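Local structure of uncharacterized protein (Klebsiella pneumoniae, 2A2L) at residues A[60-63]-A[64-68]; A[73-77]-A[78-82]. The protein is of unknown function but belongs to the HbpS-like family of haem-degrading proteins, and so may bind or degrade haem. All coordinates share one frame; numbering follows the deposited sequence.

How the interactions relate
Following the chain from its N terminus, interaction 1 comes first, wholly inside helix 59-72, and joins residues 60-63 to the next turn, 64-68. Interaction 2 opens just beyond the end of that helix, where Lys74 takes a positive phi, and folds 73-77 against 78-82 in the long loop that leads toward strand 107-111. The two are in series, so neither nests in nor crosses the other, and each closes only a local turn. Their centres lie about 13 Å apart, yet they touch where Thr77 CG2 sits 3.7 Å from Lys66 O. Together they tie the sheet-packed helix to the start of its exit loop.

Interaction 1: residues A[60-63]-A[64-68]; sequences CDIS and LNKAW
Cys60 begins the run of helical bonds: its carbonyl O accepts the N-H of Leu64 at 3.1 Å. Asp61 comes next, and its O receives Asn65 N at 2.8 Å in a nearly linear bond. The side chains of the same pair are set obliquely, carboxylate and amide planes 64° apart. Asp61 CG stays 3.8 Å from Asn65 ND2, and a water joins the groups instead, donating to Asp61 OD2 at 3.1 Å and accepting a weak bond from Asn65 ND2. The other end of the amide is held by Arg100, which bonds to Asn65 OD1.

Successive i to i+4 bonds of this kind define the alpha-helix, here helix 59-72, which packs on the antiparallel sheet through Leu64 and Ala67 against Val40 of strand 36-41.

Ile62 O takes Lys66 N at 2.9 Å. The Ile62 and Lys66 side chains run alongside each other, pointing the same way. With CG beside the backbone N (chi1 -73°) and the chain extended beyond it, Lys66 lays CE 3.7 Å from the Ile62 CG2 methyl. This route carries NZ to a salt bridge with Asp130 and to the carbonyls of Val122 and Gly105, which satisfy a buried ammonium group. Ser63 O receives Ala67 N in a longer, more bent bond of 3.3 Å, whereas Ser63 OG turns to Ser38 OG and Gly121 O on the neighbouring strands.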
loop_
_atom_site.group_PDB
_atom_site.type_symbol
_atom_site.label_atom_id
_atom_site.label_comp_id
_atom_site.label_asym_id
_atom_site.label_seq_id
_atom_site.Cartn_x
_atom_site.Cartn_y
_atom_site.Cartn_z
ATOM N N CYS A 60 -0.567 4.053 18.503
ATOM C CA CYS A 60 -1.566 2.982 18.320
ATOM C C CYS A 60 -1.128 1.843 17.410
ATOM O O CYS A 60 -1.321 0.688 17.771
ATOM C CB CYS A 60 -2.929 3.481 17.827
ATOM S SG CYS A 60 -3.389 5.136 18.296
ATOM N N ASP A 61 -0.611 2.174 16.227
ATOM C CA ASP A 61 -0.002 1.196 15.314
ATOM C C ASP A 61 1.152 0.494 16.031
ATOM O O ASP A 61 1.173 -0.736 16.158
ATOM C CB ASP A 61 0.550 1.915 14.051
ATOM C CG ASP A 61 0.178 1.212 12.739
ATOM O OD1 ASP A 61 -0.860 0.510 12.700
ATOM O OD2 ASP A 61 0.917 1.380 11.739
ATOM N N ILE A 62 2.101 1.294 16.512
ATOM C CA ILE A 62 3.233 0.771 17.284
ATOM C C ILE A 62 2.791 -0.229 18.348
ATOM O O ILE A 62 3.295 -1.343 18.393
ATOM C CB ILE A 62 4.050 1.884 17.992
ATOM C CG1 ILE A 62 4.647 2.845 16.977
ATOM C CG2 ILE A 62 5.160 1.253 18.842
ATOM C CD1 ILE A 62 5.076 4.169 17.590
ATOM N N SER A 63 1.855 0.174 19.199
ATOM C CA SER A 63 1.424 -0.676 20.314
ATOM C C SER A 63 0.805 -1.987 19.857
ATOM O O SER A 63 1.164 -3.056 20.370
ATOM C CB SER A 63 0.465 0.071 21.241
ATOM O OG SER A 63 -0.392 -0.845 21.903
ATOM N N LEU A 64 -0.113 -1.909 18.890
ATOM C CA LEU A 64 -0.638 -3.115 18.203
ATOM C C LEU A 64 0.465 -3.995 17.627
ATOM O O LEU A 64 0.533 -5.189 17.892
ATOM C CB LEU A 64 -1.655 -2.747 17.112
ATOM C CG LEU A 64 -2.393 -3.901 16.421
ATOM C CD1 LEU A 64 -3.234 -4.680 17.423
ATOM C CD2 LEU A 64 -3.238 -3.446 15.205
ATOM N N ASN A 65 1.362 -3.419 16.858
ATOM C CA ASN A 65 2.372 -4.261 16.216
ATOM C C ASN A 65 3.407 -4.866 17.132
ATOM O O ASN A 65 3.960 -5.910 16.820
ATOM C CB ASN A 65 3.022 -3.537 15.060
ATOM C CG ASN A 65 2.031 -3.177 14.018
ATOM O OD1 ASN A 65 1.124 -3.970 13.694
ATOM N ND2 ASN A 65 2.162 -1.976 13.492
ATOM N N LYS A 66 3.658 -4.210 18.258
ATOM C CA LYS A 66 4.454 -4.811 19.316
ATOM C C LYS A 66 3.777 -6.059 19.813
ATOM O O LYS A 66 4.447 -7.033 20.063
ATOM C CB LYS A 66 4.689 -3.840 20.478
ATOM C CG LYS A 66 5.682 -2.732 20.166
ATOM C CD LYS A 66 5.716 -1.692 21.275
ATOM C CE LYS A 66 6.982 -0.841 21.243
ATOM N NZ LYS A 66 6.928 0.161 22.352
ATOM N N ALA A 67 2.449 -6.043 19.934
ATOM C CA ALA A 67 1.740 -7.231 20.415
ATOM C C ALA A 67 1.835 -8.320 19.348
ATOM O O ALA A 67 2.212 -9.464 19.630
ATOM C CB ALA A 67 0.270 -6.917 20.762
ATOM N N TRP A 68 1.506 -7.948 18.116
ATOM C CA TRP A 68 1.561 -8.878 17.006
ATOM C C TRP A 68 2.966 -9.428 16.796
ATOM O O TRP A 68 3.110 -10.599 16.449
ATOM C CB TRP A 68 0.991 -8.256 15.733
ATOM C CG TRP A 68 1.060 -9.168 14.547
ATOM C CD1 TRP A 68 0.090 -10.043 14.113
ATOM C CD2 TRP A 68 2.153 -9.295 13.635
ATOM N NE1 TRP A 68 0.522 -10.706 12.995
ATOM C CE2 TRP A 68 1.789 -10.276 12.683
ATOM C CE3 TRP A 68 3.429 -8.713 13.556
ATOM C CZ2 TRP A 68 2.639 -10.670 11.646
ATOM C CZ3 TRP A 68 4.280 -9.113 12.529
ATOM C CH2 TRP A 68 3.876 -10.082 11.584
HETATM O O HOH W 1 0.809 -1.515 10.506
#

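Interaction 2: residues A[73-77]-A[78-82]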
loop_
_atom_site.group_PDB
_atom_site.type_symbol
_atom_site.label_atom_id
_atom_site.label_comp_id
_atom_site.label_asym_id
_atom_site.label_seq_id
_atom_site.Cartn_x
_atom_site.Cartn_y
_atom_site.Cartn_z
ATOM N N LEU A 73 6.609 -13.768 16.712
ATOM C CA LEU A 73 7.997 -14.263 16.936
ATOM C C LEU A 73 8.249 -14.945 18.306
ATOM O O LEU A 73 9.365 -15.376 18.600
ATOM C CB LEU A 73 9.020 -13.137 16.756
ATOM C CG LEU A 73 9.083 -12.261 15.505
ATOM C CD1 LEU A 73 9.282 -10.819 15.937
ATOM C CD2 LEU A 73 10.238 -12.675 14.610
ATOM N N LYS A 74 7.208 -15.004 19.127
ATOM C CA LYS A 74 7.181 -15.772 20.380
ATOM C C LYS A 74 8.182 -15.311 21.423
ATOM O O LYS A 74 8.739 -16.120 22.153
ATOM C CB LYS A 74 7.288 -17.290 20.116
ATOM C CG LYS A 74 6.143 -17.842 19.249
ATOM C CD LYS A 74 6.399 -19.264 18.744
ATOM C CE LYS A 74 5.681 -19.488 17.410
ATOM N NZ LYS A 74 5.464 -20.915 17.065
ATOM N N GLN A 75 8.402 -14.007 21.502
ATOM C CA GLN A 75 9.383 -13.459 22.427
ATOM C C GLN A 75 9.140 -11.948 22.580
ATOM O O GLN A 75 8.345 -11.370 21.845
ATOM C CB GLN A 75 10.786 -13.708 21.893
ATOM C CG GLN A 75 11.041 -12.977 20.575
ATOM C CD GLN A 75 12.445 -13.187 20.071
ATOM O OE1 GLN A 75 13.318 -12.337 20.257
ATOM N NE2 GLN A 75 12.680 -14.334 19.446
ATOM N N GLY A 76 9.808 -11.300 23.526
ATOM C CA GLY A 76 9.666 -9.854 23.665
ATOM C C GLY A 76 10.265 -9.134 22.475
ATOM O O GLY A 76 11.286 -9.558 21.947
ATOM N N THR A 77 9.649 -8.034 22.056
ATOM C CA THR A 77 10.276 -7.157 21.066
ATOM C C THR A 77 11.665 -6.615 21.485
ATOM O O THR A 77 12.462 -6.173 20.636
ATOM C CB THR A 77 9.326 -6.015 20.586
ATOM O OG1 THR A 77 8.913 -5.185 21.686
ATOM C CG2 THR A 77 8.090 -6.596 19.875
ATOM N N HIS A 78 11.971 -6.701 22.785
ATOM C CA HIS A 78 13.272 -6.266 23.287
ATOM C C HIS A 78 14.347 -7.288 22.993
ATOM O O HIS A 78 15.530 -6.973 23.030
ATOM C CB HIS A 78 13.233 -5.919 24.791
ATOM C CG HIS A 78 12.962 -7.085 25.690
ATOM N ND1 HIS A 78 11.723 -7.678 25.793
ATOM C CD2 HIS A 78 13.770 -7.757 26.543
ATOM C CE1 HIS A 78 11.776 -8.663 26.670
ATOM N NE2 HIS A 78 13.009 -8.735 27.138
ATOM N N GLU A 79 13.935 -8.513 22.685
ATOM C CA GLU A 79 14.877 -9.601 22.521
ATOM C C GLU A 79 15.412 -9.702 21.096
ATOM O O GLU A 79 16.334 -10.475 20.836
ATOM C CB GLU A 79 14.245 -10.921 22.923
ATOM C CG GLU A 79 13.959 -11.088 24.385
ATOM C CD GLU A 79 13.337 -12.426 24.663
ATOM O OE1 GLU A 79 12.181 -12.459 25.145
ATOM O OE2 GLU A 79 13.986 -13.448 24.350
ATOM N N ILE A 80 14.850 -8.919 20.176
ATOM C CA ILE A 80 15.276 -8.949 18.782
ATOM C C ILE A 80 16.125 -7.748 18.374
ATOM O O ILE A 80 16.737 -7.751 17.303
ATOM C CB ILE A 80 14.089 -9.092 17.805
ATOM C CG1 ILE A 80 13.037 -8.021 18.037
ATOM C CG2 ILE A 80 13.519 -10.543 17.805
ATOM C CD1 ILE A 80 11.654 -8.377 17.447
ATOM N N THR A 81 16.158 -6.736 19.233
ATOM C CA THR A 81 16.951 -5.534 19.010
ATOM C C THR A 81 18.406 -5.797 18.583
ATOM O O THR A 81 18.875 -5.224 17.602
ATOM C CB THR A 81 16.951 -4.661 20.284
ATOM O OG1 THR A 81 15.660 -4.733 20.913
ATOM C CG2 THR A 81 17.316 -3.218 19.954
ATOM N N SER A 82 19.111 -6.666 19.308
ATOM C CA SER A 82 20.510 -6.978 18.994
ATOM C C SER A 82 20.710 -7.710 17.658
ATOM O O SER A 82 21.755 -7.579 17.022
ATOM C CB SER A 82 21.149 -7.773 20.131
ATOM O OG SER A 82 20.212 -8.689 20.686
HETATM O O HOH W 2 9.648 -6.197 24.795
#
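Ile80 and Gln75 meet across the turn in a tight van der Waals contact, Gln75 OE1 lying 3.0 Å from Ile80 CG2 and also against Glu79 CB. Gln75 CG stands between its backbone N and carbonyl carbon (chi1 64°), and the extended chain beyond carries OE1 there. Ile80 CG1 is set likewise (chi1 54°), which brings it 3.2 Å from Thr77 O; beyond it, CD1 reaches Leu73 CD1 at 3.7 Å, the two side chains crossing at about a right angle. Both also touch Ile101, extending the apolar patch. Thr77, at the centre of the turn, sends OG1 to Phe104 O outside the segments. A water accepts the N-H of His78 and lies 2.7 Å from His78 ND1.

Gly76 is bonded twice to Glu79. Its N-H reaches Glu79 OE1 at 3.1 Å from above the carboxylate plane, 52° out of it, while Glu79 N returns to Gly76 O at 2.9 Å. The second is an i to i+3 bond closing a beta turn over Thr77 and His78. Glu79 thus meets both the N-H and the carbonyl of Gly76, consistent with a fixed turn in which Glu79 is exposed and the Leu73-Ile80 side is buried.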